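Local coordinates for protein flap endonuclease 1 (Desulfurococcus amylolyticus, PDB 3ORY) that probably cuts the 5' flaps of branched DNA, as a structure-specific nuclease of the XPG family acting in DNA replication and repair, at residues G8-M11 / G12-K16; N44-Y47 / Q48-A51; E106-K109 / A110-E114; K117-E120 / E121-S125; A139-T142 / E143-R147. One frame throughout, in Å; residues are numbered along the deposited sequence.

Contact 1: G8-M11 / G12-K16; sequences GVDM and GVDLK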
loop_
_atom_site.group_PDB
_atom_site.type_symbol
_atom_site.label_atom_id
_atom_site.label_comp_id
_atom_site.label_asym_id
_atom_site.label_seq_id
_atom_site.Cartn_x
_atom_site.Cartn_y
_atom_site.Cartn_z
ATOM N N GLY A 8 -5.277 -7.750 -0.461
ATOM C CA GLY A 8 -4.734 -6.996 0.709
ATOM C C GLY A 8 -5.784 -6.028 1.228
ATOM O O GLY A 8 -6.975 -6.200 0.941
ATOM N N VAL A 9 -5.355 -5.009 1.973
ATOM C CA VAL A 9 -6.285 -4.064 2.614
ATOM C C VAL A 9 -6.288 -2.677 1.950
ATOM O O VAL A 9 -5.243 -2.174 1.546
ATOM C CB VAL A 9 -6.030 -3.928 4.141
ATOM C CG1 VAL A 9 -6.465 -5.194 4.870
ATOM C CG2 VAL A 9 -4.564 -3.619 4.436
ATOM N N ASP A 10 -7.470 -2.082 1.824
ATOM C CA ASP A 10 -7.602 -0.760 1.213
ATOM C C ASP A 10 -7.420 0.308 2.274
ATOM O O ASP A 10 -8.258 0.446 3.180
ATOM C CB ASP A 10 -8.968 -0.587 0.530
ATOM C CG ASP A 10 -9.272 0.883 0.201
ATOM O OD1 ASP A 10 -8.343 1.635 -0.199
ATOM O OD2 ASP A 10 -10.449 1.284 0.332
ATOM N N MET A 11 -6.329 1.061 2.159
ATOM C CA MET A 11 -6.000 2.110 3.135
ATOM C C MET A 11 -6.073 3.511 2.516
ATOM O O MET A 11 -5.586 4.483 3.108
ATOM C CB MET A 11 -4.597 1.889 3.720
ATOM C CG MET A 11 -4.394 0.576 4.486
ATOM S SD MET A 11 -5.586 0.280 5.793
ATOM C CE MET A 11 -5.308 1.656 6.903
ATOM N N GLY A 12 -6.688 3.624 1.342
ATOM C CA GLY A 12 -6.678 4.891 0.632
ATOM C C GLY A 12 -7.849 5.047 -0.303
ATOM O O GLY A 12 -9.001 4.981 0.113
ATOM N N VAL A 13 -7.538 5.277 -1.576
ATOM C CA VAL A 13 -8.551 5.371 -2.605
ATOM C C VAL A 13 -8.500 4.078 -3.413
ATOM O O VAL A 13 -7.508 3.800 -4.083
ATOM C CB VAL A 13 -8.292 6.600 -3.513
ATOM C CG1 VAL A 13 -9.281 6.645 -4.680
ATOM C CG2 VAL A 13 -8.350 7.898 -2.691
ATOM N N ASP A 14 -9.561 3.281 -3.328
ATOM C CA ASP A 14 -9.607 1.992 -4.011
ATOM C C ASP A 14 -10.484 2.099 -5.275
ATOM O O ASP A 14 -11.690 2.320 -5.185
ATOM C CB ASP A 14 -10.113 0.905 -3.055
ATOM C CG ASP A 14 -10.143 -0.496 -3.684
ATOM O OD1 ASP A 14 -9.627 -0.699 -4.806
ATOM O OD2 ASP A 14 -10.684 -1.411 -3.025
ATOM N N LEU A 15 -9.853 1.953 -6.440
ATOM C CA LEU A 15 -10.539 2.062 -7.736
ATOM C C LEU A 15 -10.609 0.718 -8.454
ATOM O O LEU A 15 -10.969 0.652 -9.632
ATOM C CB LEU A 15 -9.824 3.081 -8.629
ATOM C CG LEU A 15 -9.629 4.500 -8.082
ATOM C CD1 LEU A 15 -8.906 5.349 -9.126
ATOM C CD2 LEU A 15 -10.960 5.125 -7.707
ATOM N N LYS A 16 -10.263 -0.352 -7.739
ATOM C CA LYS A 16 -10.150 -1.687 -8.330
ATOM C C LYS A 16 -11.239 -2.043 -9.336
ATOM O O LYS A 16 -10.938 -2.507 -10.437
ATOM C CB LYS A 16 -10.088 -2.759 -7.235
ATOM C CG LYS A 16 -9.734 -4.148 -7.749
ATOM C CD LYS A 16 -9.488 -5.122 -6.582
ATOM C CE LYS A 16 -8.916 -6.447 -7.085
ATOM N NZ LYS A 16 -9.783 -7.068 -8.129
HETATM O O HOH W 1 -11.437 3.411 -1.387
#
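Asp-10 OD2 is gripped from two directions beside Asp-14: water 1 donates to it at 2.9 Å, and Arg-107, on helix 102-125, forms a salt bridge with it. The same water accepts from Asp-14 N at 2.7 Å and gives its other hydrogen to Gly-12 O at 3.3 Å, so one solvent molecule holds the carboxylate and the backbone of two later residues together. The second oxygen works directly on the chain. Gly-12 N donates to Asp-10 OD1 over 3.0 Å in a fairly straight bond (164°), but reaches it from well above the carboxylate plane. With CG anti to the backbone N (chi1 165°), the acid of Asp-10 is swung forward along the chain, over the bend at Gly-12.

Asp-14 takes up the same first torsion and lays its CB against the first carboxylate, 3.4 Å from Asp-10 CG. The two acid groups are turned 58° against each other, and their OD2 atoms, Asp-10 to Asp-14, stand 4.3 Å apart. Such closeness of like charges would tend to be unfavourable, and Arg-107 probably offsets part of it. Met-11 sends its folded side chain the other way, toward helix 42-52, and the nearest atoms of this side chain and a bound phosphate ion, probably from the crystallisation liquor, are about 4 Å apart.

Further on, Lys-16 N donates to Asp-14 OD1 at 3.0 Å. This closes an Asx turn in the N-terminal loop ahead of strand 24-26, in a flap endonuclease of the XPG family.

Contact 2: N44-Y47 / Q48-A51; sequences NALY and QFLA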
loop_
_atom_site.group_PDB
_atom_site.type_symbol
_atom_site.label_atom_id
_atom_site.label_comp_id
_atom_site.label_asym_id
_atom_site.label_seq_id
_atom_site.Cartn_x
_atom_site.Cartn_y
_atom_site.Cartn_z
ATOM N N ASN A 44 1.605 2.185 3.202
ATOM C CA ASN A 44 0.730 1.192 2.588
ATOM C C ASN A 44 1.334 -0.203 2.690
ATOM O O ASN A 44 0.630 -1.159 3.017
ATOM C CB ASN A 44 0.411 1.518 1.125
ATOM C CG ASN A 44 -0.833 0.827 0.648
ATOM O OD1 ASN A 44 -1.943 1.382 0.742
ATOM N ND2 ASN A 44 -0.680 -0.397 0.150
ATOM N N ALA A 45 2.632 -0.315 2.408
ATOM C CA ALA A 45 3.323 -1.597 2.539
ATOM C C ALA A 45 3.256 -2.121 3.966
ATOM O O ALA A 45 2.981 -3.293 4.174
ATOM C CB ALA A 45 4.795 -1.499 2.057
ATOM N N LEU A 46 3.499 -1.257 4.949
ATOM C CA LEU A 46 3.485 -1.705 6.343
ATOM C C LEU A 46 2.097 -2.184 6.752
ATOM O O LEU A 46 1.973 -3.161 7.481
ATOM C CB LEU A 46 4.005 -0.603 7.295
ATOM C CG LEU A 46 5.469 -0.197 7.074
ATOM C CD1 LEU A 46 5.908 0.924 8.037
ATOM C CD2 LEU A 46 6.407 -1.385 7.193
ATOM N N TYR A 47 1.060 -1.501 6.271
ATOM C CA TYR A 47 -0.315 -1.941 6.480
ATOM C C TYR A 47 -0.605 -3.298 5.835
ATOM O O TYR A 47 -1.301 -4.138 6.432
ATOM C CB TYR A 47 -1.319 -0.870 6.007
ATOM C CG TYR A 47 -1.665 0.111 7.111
ATOM C CD1 TYR A 47 -2.237 -0.341 8.309
ATOM C CD2 TYR A 47 -1.398 1.470 6.982
ATOM C CE1 TYR A 47 -2.553 0.535 9.333
ATOM C CE2 TYR A 47 -1.707 2.372 8.025
ATOM C CZ TYR A 47 -2.284 1.887 9.184
ATOM O OH TYR A 47 -2.593 2.737 10.216
ATOM N N GLN A 48 -0.074 -3.516 4.628
ATOM C CA GLN A 48 -0.234 -4.822 3.965
ATOM C C GLN A 48 0.388 -5.950 4.788
ATOM O O GLN A 48 -0.241 -6.999 4.981
ATOM C CB GLN A 48 0.347 -4.831 2.548
ATOM C CG GLN A 48 -0.282 -3.838 1.581
ATOM C CD GLN A 48 -1.803 -3.767 1.671
ATOM O OE1 GLN A 48 -2.499 -4.791 1.743
ATOM N NE2 GLN A 48 -2.328 -2.548 1.639
ATOM N N PHE A 49 1.602 -5.712 5.285
ATOM C CA PHE A 49 2.308 -6.697 6.113
ATOM C C PHE A 49 1.575 -6.961 7.433
ATOM O O PHE A 49 1.486 -8.111 7.897
ATOM C CB PHE A 49 3.739 -6.237 6.390
ATOM C CG PHE A 49 4.554 -5.985 5.145
ATOM C CD1 PHE A 49 4.409 -6.791 4.018
ATOM C CD2 PHE A 49 5.496 -4.951 5.115
ATOM C CE1 PHE A 49 5.163 -6.563 2.856
ATOM C CE2 PHE A 49 6.265 -4.718 3.965
ATOM C CZ PHE A 49 6.102 -5.526 2.836
ATOM N N LEU A 50 1.046 -5.897 8.029
ATOM C CA LEU A 50 0.270 -6.023 9.259
ATOM C C LEU A 50 -0.942 -6.933 9.081
ATOM O O LEU A 50 -1.262 -7.723 9.971
ATOM C CB LEU A 50 -0.158 -4.644 9.787
ATOM C CG LEU A 50 0.913 -3.799 10.472
ATOM C CD1 LEU A 50 0.394 -2.376 10.761
ATOM C CD2 LEU A 50 1.396 -4.463 11.765
ATOM N N ALA A 51 -1.590 -6.841 7.922
ATOM C CA ALA A 51 -2.777 -7.634 7.632
ATOM C C ALA A 51 -2.457 -9.045 7.116
ATOM O O ALA A 51 -3.182 -9.999 7.415
ATOM C CB ALA A 51 -3.672 -6.894 6.622
#
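Asn-44 and Gln-48 start a run of four backbone hydrogen bonds, each spanning one helical turn. Gln-48 N donates to Asn-44 O at 2.9 Å, Phe-49 N to Ala-45 O at 3.0 Å, Leu-50 N to Leu-46 O and Ala-51 N to Tyr-47 O.

Side chains also lie against these carbonyls. Phe-49 has its CG anti to the carbonyl carbon (chi1 -57°), which folds the ring back over the preceding turn, and Ala-45 O ends up 3.1 Å above the ring plane, offset toward the rim. Leu-50 CG lies 3.2 Å from Leu-46 O, the oxygen its backbone N bonds to. Gln-48, bent at chi2, sets its CG 3.2 Å from Asn-44 O.

The apolar contacts are looser. Ala-45 CB meets Phe-49 CE2 at 4.0 Å, while Leu-46 CD2 reaches CD2 of the same ring. Further round the helix, Tyr-47 CD1 and Leu-50 CD1 touch at 4.1 Å.

Among the polar side chains, Gln-48 spends OE1 as acceptor for Val-9 N of the N-terminal loop.

Helix 42-52 is thus buried on several sides: Phe-49 packs on Leu-75 and Arg-78 of helix 70-84, Leu-46 and Leu-50 meet helix 143-156, and Ala-45 and Leu-46 rest on Tyr-91 and Phe-93 of strand 88-93 in the central sheet.

Contact 3: E106-K109 / A110-E114; sequences ERRK and AVKEE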
loop_
_atom_site.group_PDB
_atom_site.type_symbol
_atom_site.label_atom_id
_atom_site.label_comp_id
_atom_site.label_asym_id
_atom_site.label_seq_id
_atom_site.Cartn_x
_atom_site.Cartn_y
_atom_site.Cartn_z
ATOM N N GLU A 106 -9.761 6.396 8.941
ATOM C CA GLU A 106 -11.146 6.162 8.544
ATOM C C GLU A 106 -11.313 4.788 7.869
ATOM O O GLU A 106 -12.318 4.092 8.103
ATOM C CB GLU A 106 -11.643 7.284 7.620
ATOM C CG GLU A 106 -13.120 7.149 7.194
ATOM C CD GLU A 106 -13.323 6.243 5.987
ATOM O OE1 GLU A 106 -12.339 5.930 5.286
ATOM O OE2 GLU A 106 -14.480 5.845 5.718
ATOM N N ARG A 107 -10.343 4.417 7.026
ATOM C CA ARG A 107 -10.357 3.112 6.360
ATOM C C ARG A 107 -10.277 1.988 7.385
ATOM O O ARG A 107 -11.061 1.044 7.334
ATOM C CB ARG A 107 -9.214 2.971 5.341
ATOM C CG ARG A 107 -9.369 3.839 4.091
ATOM C CD ARG A 107 -10.835 4.068 3.795
ATOM N NE ARG A 107 -11.421 3.010 3.008
ATOM C CZ ARG A 107 -12.720 2.870 2.774
ATOM N NH1 ARG A 107 -13.616 3.707 3.302
ATOM N NH2 ARG A 107 -13.127 1.866 2.017
ATOM N N ARG A 108 -9.336 2.098 8.318
ATOM C CA ARG A 108 -9.213 1.107 9.395
ATOM C C ARG A 108 -10.523 0.940 10.185
ATOM O O ARG A 108 -10.990 -0.184 10.395
ATOM C CB ARG A 108 -8.050 1.461 10.333
ATOM C CG ARG A 108 -7.811 0.417 11.395
ATOM C CD ARG A 108 -6.721 0.801 12.378
ATOM N NE ARG A 108 -6.794 -0.088 13.541
ATOM C CZ ARG A 108 -7.564 0.124 14.612
ATOM N NH1 ARG A 108 -8.330 1.214 14.690
ATOM N NH2 ARG A 108 -7.565 -0.755 15.614
ATOM N N LYS A 109 -11.111 2.059 10.609
ATOM C CA LYS A 109 -12.386 2.038 11.327
ATOM C C LYS A 109 -13.488 1.334 10.516
ATOM O O LYS A 109 -14.215 0.502 11.063
ATOM C CB LYS A 109 -12.807 3.450 11.749
ATOM C CG LYS A 109 -14.150 3.529 12.503
ATOM C CD LYS A 109 -14.016 4.343 13.803
ATOM C CE LYS A 109 -15.378 4.626 14.463
ATOM N NZ LYS A 109 -16.080 5.772 13.799
ATOM N N ALA A 110 -13.582 1.638 9.221
ATOM C CA ALA A 110 -14.582 0.998 8.349
ATOM C C ALA A 110 -14.393 -0.517 8.225
ATOM O O ALA A 110 -15.369 -1.271 8.288
ATOM C CB ALA A 110 -14.607 1.649 6.964
ATOM N N VAL A 111 -13.146 -0.956 8.046
ATOM C CA VAL A 111 -12.827 -2.389 7.972
ATOM C C VAL A 111 -13.238 -3.108 9.266
ATOM O O VAL A 111 -13.905 -4.147 9.218
ATOM C CB VAL A 111 -11.324 -2.634 7.628
ATOM C CG1 VAL A 111 -10.862 -4.020 8.056
ATOM C CG2 VAL A 111 -11.091 -2.447 6.141
ATOM N N LYS A 112 -12.867 -2.526 10.408
ATOM C CA LYS A 112 -13.204 -3.076 11.734
ATOM C C LYS A 112 -14.703 -3.216 11.979
ATOM O O LYS A 112 -15.150 -4.236 12.515
ATOM C CB LYS A 112 -12.612 -2.202 12.840
ATOM C CG LYS A 112 -11.129 -2.371 13.057
ATOM C CD LYS A 112 -10.585 -1.296 13.997
ATOM C CE LYS A 112 -11.355 -1.197 15.306
ATOM N NZ LYS A 112 -11.195 -2.404 16.180
ATOM N N GLU A 113 -15.465 -2.188 11.609
ATOM C CA GLU A 113 -16.925 -2.210 11.732
ATOM C C GLU A 113 -17.549 -3.305 10.862
ATOM O O GLU A 113 -18.456 -4.010 11.310
ATOM C CB GLU A 113 -17.529 -0.846 11.383
ATOM C CG GLU A 113 -17.288 0.219 12.458
ATOM C CD GLU A 113 -17.877 1.583 12.113
ATOM O OE1 GLU A 113 -18.746 1.669 11.214
ATOM O OE2 GLU A 113 -17.473 2.576 12.760
ATOM N N GLU A 114 -17.052 -3.440 9.631
ATOM C CA GLU A 114 -17.496 -4.499 8.715
ATOM C C GLU A 114 -17.146 -5.905 9.227
ATOM O O GLU A 114 -18.005 -6.788 9.254
ATOM C CB GLU A 114 -16.952 -4.267 7.292
ATOM C CG GLU A 114 -17.274 -5.381 6.265
ATOM C CD GLU A 114 -18.771 -5.592 6.005
ATOM O OE1 GLU A 114 -19.593 -4.691 6.305
ATOM O OE2 GLU A 114 -19.136 -6.676 5.488
#
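Arg-108 and Lys-112, one turn apart, meet in an unexpected way: the aliphatic part of the lysine lies over one face of the guanidinium. Lys-112 CD stands 3.2 Å above that plane, offset toward its rim, and 3.4 Å from Arg-108 CZ. The arginine runs out fully extended from CG to NE, then turns its flat end across the chain at chi4 (-87°), which presents a face to the lysine. Lys-112 starts the other way, with CG anti to the carbonyl carbon (chi1 -76°), and bends at chi3 and chi4. Its NZ finishes 4.0 Å from Arg-108 NH2, a pairing of like charges that probably costs some energy. Arg-108 NH2 is also committed to Ser-138 O in the loop after helix 128-134. A leucine at Arg-108 would probably leave that carbonyl without this donor and take the flat platform from under Lys-112 CD.

Lys-109 and Glu-113 cross on another side of the helix. The lysine bends at chi2 and chi4 while the glutamate stays extended, giving a long salt bridge of 3.6 Å from NZ of Lys-109 to OE2 of Glu-113; carbon CE of the same lysine sits still nearer that oxygen, at 3.4 Å. Within segment 106-109, Arg-107 NH1 donates to Glu-106 OE1 at 3.2 Å, in the guanidinium plane and on the oxygen's syn lone pair.

Backbone bonds such as Lys-112 N to Arg-108 O (3.0 Å) hold the scaffold. Charged pairs four residues apart are a familiar device of solvent-facing alpha helices, and helix 102-125 is consistent with the first helix of the helical arch of flap endonucleases.

Contact 4: K117-E120 / E121-S125; sequences KKYE and EAVQS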
loop_
_atom_site.group_PDB
_atom_site.type_symbol
_atom_site.label_atom_id
_atom_site.label_comp_id
_atom_site.label_asym_id
_atom_site.label_seq_id
_atom_site.Cartn_x
_atom_site.Cartn_y
_atom_site.Cartn_z
ATOM N N LYS A 117 -19.406 -6.954 12.247
ATOM C CA LYS A 117 -20.731 -7.374 11.789
ATOM C C LYS A 117 -20.678 -8.809 11.247
ATOM O O LYS A 117 -21.500 -9.650 11.620
ATOM C CB LYS A 117 -21.255 -6.370 10.754
ATOM C CG LYS A 117 -22.273 -6.876 9.736
ATOM C CD LYS A 117 -22.576 -5.756 8.726
ATOM C CE LYS A 117 -22.691 -6.267 7.286
ATOM N NZ LYS A 117 -24.022 -6.875 6.989
ATOM N N LYS A 118 -19.685 -9.082 10.399
ATOM C CA LYS A 118 -19.485 -10.413 9.820
ATOM C C LYS A 118 -19.112 -11.486 10.856
ATOM O O LYS A 118 -19.552 -12.636 10.747
ATOM C CB LYS A 118 -18.436 -10.367 8.707
ATOM C CG LYS A 118 -18.762 -9.453 7.514
ATOM C CD LYS A 118 -20.051 -9.836 6.786
ATOM C CE LYS A 118 -19.869 -11.050 5.892
ATOM N NZ LYS A 118 -21.127 -11.361 5.149
ATOM N N TYR A 119 -18.306 -11.117 11.854
ATOM C CA TYR A 119 -17.955 -12.045 12.935
ATOM C C TYR A 119 -19.190 -12.463 13.717
ATOM O O TYR A 119 -19.347 -13.638 14.060
ATOM C CB TYR A 119 -16.921 -11.444 13.898
ATOM C CG TYR A 119 -16.582 -12.352 15.069
ATOM C CD1 TYR A 119 -15.726 -13.437 14.904
ATOM C CD2 TYR A 119 -17.122 -12.125 16.346
ATOM C CE1 TYR A 119 -15.408 -14.274 15.969
ATOM C CE2 TYR A 119 -16.807 -12.970 17.427
ATOM C CZ TYR A 119 -15.945 -14.034 17.225
ATOM O OH TYR A 119 -15.617 -14.875 18.259
ATOM N N GLU A 120 -20.050 -11.486 13.997
ATOM C CA GLU A 120 -21.280 -11.711 14.736
ATOM C C GLU A 120 -22.209 -12.663 13.976
ATOM O O GLU A 120 -22.777 -13.592 14.565
ATOM C CB GLU A 120 -21.970 -10.375 15.021
ATOM C CG GLU A 120 -23.383 -10.519 15.561
ATOM C CD GLU A 120 -23.783 -9.390 16.487
ATOM O OE1 GLU A 120 -23.367 -8.233 16.239
ATOM O OE2 GLU A 120 -24.519 -9.669 17.461
ATOM N N GLU A 121 -22.338 -12.436 12.668
ATOM C CA GLU A 121 -23.160 -13.293 11.810
ATOM C C GLU A 121 -22.640 -14.727 11.777
ATOM O O GLU A 121 -23.424 -15.672 11.845
ATOM C CB GLU A 121 -23.264 -12.711 10.393
ATOM C CG GLU A 121 -24.128 -11.451 10.319
ATOM C CD GLU A 121 -24.032 -10.710 8.988
ATOM O OE1 GLU A 121 -23.048 -10.901 8.232
ATOM O OE2 GLU A 121 -24.953 -9.917 8.705
ATOM N N ALA A 122 -21.320 -14.872 11.695
ATOM C CA ALA A 122 -20.664 -16.177 11.684
ATOM C C ALA A 122 -20.846 -16.944 12.998
ATOM O O ALA A 122 -21.074 -18.162 12.985
ATOM C CB ALA A 122 -19.187 -16.026 11.347
ATOM N N VAL A 123 -20.758 -16.237 14.126
ATOM C CA VAL A 123 -20.980 -16.848 15.437
ATOM C C VAL A 123 -22.428 -17.316 15.563
ATOM O O VAL A 123 -22.696 -18.417 16.050
ATOM C CB VAL A 123 -20.614 -15.887 16.598
ATOM C CG1 VAL A 123 -21.179 -16.383 17.934
ATOM C CG2 VAL A 123 -19.108 -15.726 16.694
ATOM N N GLN A 124 -23.348 -16.477 15.103
ATOM C CA GLN A 124 -24.769 -16.774 15.167
ATOM C C GLN A 124 -25.153 -17.930 14.240
ATOM O O GLN A 124 -26.044 -18.711 14.568
ATOM C CB GLN A 124 -25.583 -15.525 14.832
ATOM C CG GLN A 124 -26.947 -15.468 15.501
ATOM C CD GLN A 124 -27.707 -14.197 15.159
ATOM O OE1 GLN A 124 -27.109 -13.172 14.806
ATOM N NE2 GLN A 124 -29.035 -14.255 15.260
ATOM N N SER A 125 -24.476 -18.040 13.095
ATOM C CA SER A 125 -24.746 -19.128 12.144
ATOM C C SER A 125 -24.000 -20.422 12.494
ATOM O O SER A 125 -24.335 -21.494 11.990
ATOM C CB SER A 125 -24.449 -18.694 10.700
ATOM O OG SER A 125 -23.070 -18.822 10.383
#
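A single carboxylate serves two lysines here: Glu-121 offers one oxygen to Lys-117, four residues back, and the other to Lys-118, three back. Both salt bridges are long, Lys-117 NZ to Glu-121 OE2 at 3.6 Å and Lys-118 NZ to Glu-121 OE1 at 3.7 Å, so they act as loose attractions of charge. The glutamate lies extended beyond CG, pointing back along the helix, whereas Lys-118 curls at chi2 and chi3 and brings its CD within 3.5 Å of Glu-121 OE1. With an alanine in place of Glu-121, the two ammonium groups would probably lose the negative charge they share, and both lysine ends could swing more freely.

A different pairing occupies the next side of the helix. Tyr-119 holds its ring anti to the backbone N (chi1 177°), and Val-123 slides one methyl beneath it: CG2 lies 3.8 Å from the ring centroid and 22° off its normal, a CH-pi contact over the face. The same methyl comes 3.4 Å from Tyr-119 O, whose carbonyl takes the hydrogen bond of Val-123 N at 3.0 Å.

Lys-118, Tyr-119 and Ala-122 also touch helix 128-134 through Tyr-134, Ala-131 and Leu-130. Salt-bridge networks at such spacing are a feature of surface alpha helices, and this final part of helix 102-125, turning into the next helix, is consistent with the helical arch of flap endonucleases.

Contact 5: A139-T142 / E143-R147; sequences AKLT and EEMVR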
loop_
_atom_site.group_PDB
_atom_site.type_symbol
_atom_site.label_atom_id
_atom_site.label_comp_id
_atom_site.label_asym_id
_atom_site.label_seq_id
_atom_site.Cartn_x
_atom_site.Cartn_y
_atom_site.Cartn_z
ATOM N N ALA A 139 -4.508 -4.269 13.011
ATOM C CA ALA A 139 -3.465 -3.639 13.803
ATOM C C ALA A 139 -3.296 -2.161 13.430
ATOM O O ALA A 139 -3.432 -1.788 12.260
ATOM C CB ALA A 139 -2.152 -4.393 13.642
ATOM N N LYS A 140 -3.025 -1.327 14.427
ATOM C CA LYS A 140 -2.709 0.081 14.189
ATOM C C LYS A 140 -1.232 0.245 13.826
ATOM O O LYS A 140 -0.358 -0.326 14.473
ATOM C CB LYS A 140 -3.029 0.927 15.425
ATOM C CG LYS A 140 -4.508 1.094 15.713
ATOM C CD LYS A 140 -4.782 1.703 17.101
ATOM C CE LYS A 140 -6.298 1.836 17.373
ATOM N NZ LYS A 140 -6.624 2.269 18.760
ATOM N N LEU A 141 -0.952 1.024 12.788
ATOM C CA LEU A 141 0.428 1.425 12.496
ATOM C C LEU A 141 0.773 2.639 13.348
ATOM O O LEU A 141 0.096 3.659 13.271
ATOM C CB LEU A 141 0.604 1.755 11.007
ATOM C CG LEU A 141 2.014 2.173 10.562
ATOM C CD1 LEU A 141 3.007 1.021 10.787
ATOM C CD2 LEU A 141 1.997 2.612 9.102
ATOM N N THR A 142 1.826 2.529 14.154
ATOM C CA THR A 142 2.250 3.635 15.012
ATOM C C THR A 142 3.558 4.250 14.521
ATOM O O THR A 142 4.284 3.649 13.730
ATOM C CB THR A 142 2.486 3.186 16.459
ATOM O OG1 THR A 142 3.710 2.449 16.512
ATOM C CG2 THR A 142 1.320 2.325 16.984
ATOM N N GLU A 143 3.849 5.449 15.007
ATOM C CA GLU A 143 5.101 6.132 14.698
ATOM C C GLU A 143 6.344 5.307 15.092
ATOM O O GLU A 143 7.320 5.275 14.351
ATOM C CB GLU A 143 5.092 7.541 15.332
ATOM C CG GLU A 143 6.373 8.380 15.138
ATOM C CD GLU A 143 6.767 8.597 13.675
ATOM O OE1 GLU A 143 5.909 8.487 12.753
ATOM O OE2 GLU A 143 7.968 8.872 13.454
ATOM N N GLU A 144 6.298 4.623 16.240
ATOM C CA GLU A 144 7.403 3.748 16.657
ATOM C C GLU A 144 7.643 2.608 15.657
ATOM O O GLU A 144 8.796 2.279 15.352
ATOM C CB GLU A 144 7.187 3.196 18.088
ATOM C CG GLU A 144 8.179 2.080 18.504
ATOM C CD GLU A 144 7.983 1.571 19.943
ATOM O OE1 GLU A 144 6.889 1.750 20.522
ATOM O OE2 GLU A 144 8.933 0.980 20.502
ATOM N N MET A 145 6.569 2.020 15.131
ATOM C CA MET A 145 6.702 0.966 14.119
ATOM C C MET A 145 7.314 1.512 12.818
ATOM O O MET A 145 8.114 0.831 12.168
ATOM C CB MET A 145 5.357 0.303 13.842
ATOM C CG MET A 145 4.792 -0.451 15.053
ATOM S SD MET A 145 2.989 -0.648 14.997
ATOM C CE MET A 145 2.827 -1.687 13.575
ATOM N N VAL A 146 6.948 2.747 12.464
ATOM C CA VAL A 146 7.536 3.422 11.300
ATOM C C VAL A 146 9.039 3.661 11.524
ATOM O O VAL A 146 9.859 3.388 10.647
ATOM C CB VAL A 146 6.785 4.741 10.963
ATOM C CG1 VAL A 146 7.530 5.545 9.880
ATOM C CG2 VAL A 146 5.342 4.426 10.518
ATOM N N ARG A 147 9.385 4.171 12.703
ATOM C CA ARG A 147 10.784 4.352 13.082
ATOM C C ARG A 147 11.571 3.048 12.945
ATOM O O ARG A 147 12.648 3.041 12.356
ATOM C CB ARG A 147 10.869 4.883 14.521
ATOM C CG ARG A 147 12.272 5.072 15.087
ATOM C CD ARG A 147 12.229 5.975 16.346
ATOM N NE ARG A 147 11.617 7.282 16.050
ATOM C CZ ARG A 147 10.445 7.710 16.529
ATOM N NH1 ARG A 147 9.733 6.949 17.361
ATOM N NH2 ARG A 147 9.987 8.913 16.182
HETATM O O HOH W 2 4.598 4.838 18.592
#
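Leu-141 and Val-146 form the close, buried side of this helix start, crossing at about a right angle with Leu-141 CG 4.0 Å from Val-146 CG2. Met-145 completes it: its chain sets the sulfur SD 3.4 Å from Lys-140 O, and the bend at chi3 (65°) then brings the methyl CE to 3.9 Å from Leu-141 CD1. This cluster faces helix 42-52, where Leu-46, Leu-50 and Tyr-43 receive Leu-141, Met-145 and Val-146 respectively.

The wetter side is organised by Thr-142. Its OG1 sits in the crowded position between the backbone N and the carbonyl carbon (chi1 74°), directed at the first turn, and accepts from Met-145 N at 3.2 Å in a fairly straight bond of 163°. Water 2 lies next to it, accepting from Glu-144 N at 2.9 Å and touching Thr-142 OG1 only through a weak bond. Solvent therefore satisfies one of the amides at the helix start, while Glu-143 N is taken by Glu-99. The end of the Glu-144 side chain leads away from the loop, and the charges of Glu-143 and Arg-147 pair loosely, with no N-H aimed at the oxygen.

Thr-142 O also holds the first regular backbone bond, from Val-146 N at 3.1 Å. The loop's side of the exchange is faint: Thr-142 N gives a weak bond to Met-145 SD at 3.5 Å, sulfur standing where such a motif more often has a carboxylate oxygen. This weak bond and the one from Met-145 N to Thr-142 OG1 make a capping box, with Thr-142 as N-cap of helix 143-156.

In the fold
Along the chain the five contacts follow one another without overlap. Contacts 1, 2 and 5 gather round helix 42-52, which runs on from strand 37-41 of the central sheet: the N-terminal loop of contact 1 touches it from one direction, and the start of helix 143-156, contact 5, packs on it. The centres of contacts 2 and 5 are about 11 Å apart. Contacts 3 and 4 share helix 102-125, their centres about 17 Å apart, and the helix carries the chain outward, contact 4 lying farther from the centre of the chain than contact 3. Contact 3 still reaches both contact 1 and contact 5, whereas contact 4 touches neither. One helix thus ties the nuclease core to what is probably the helical arch.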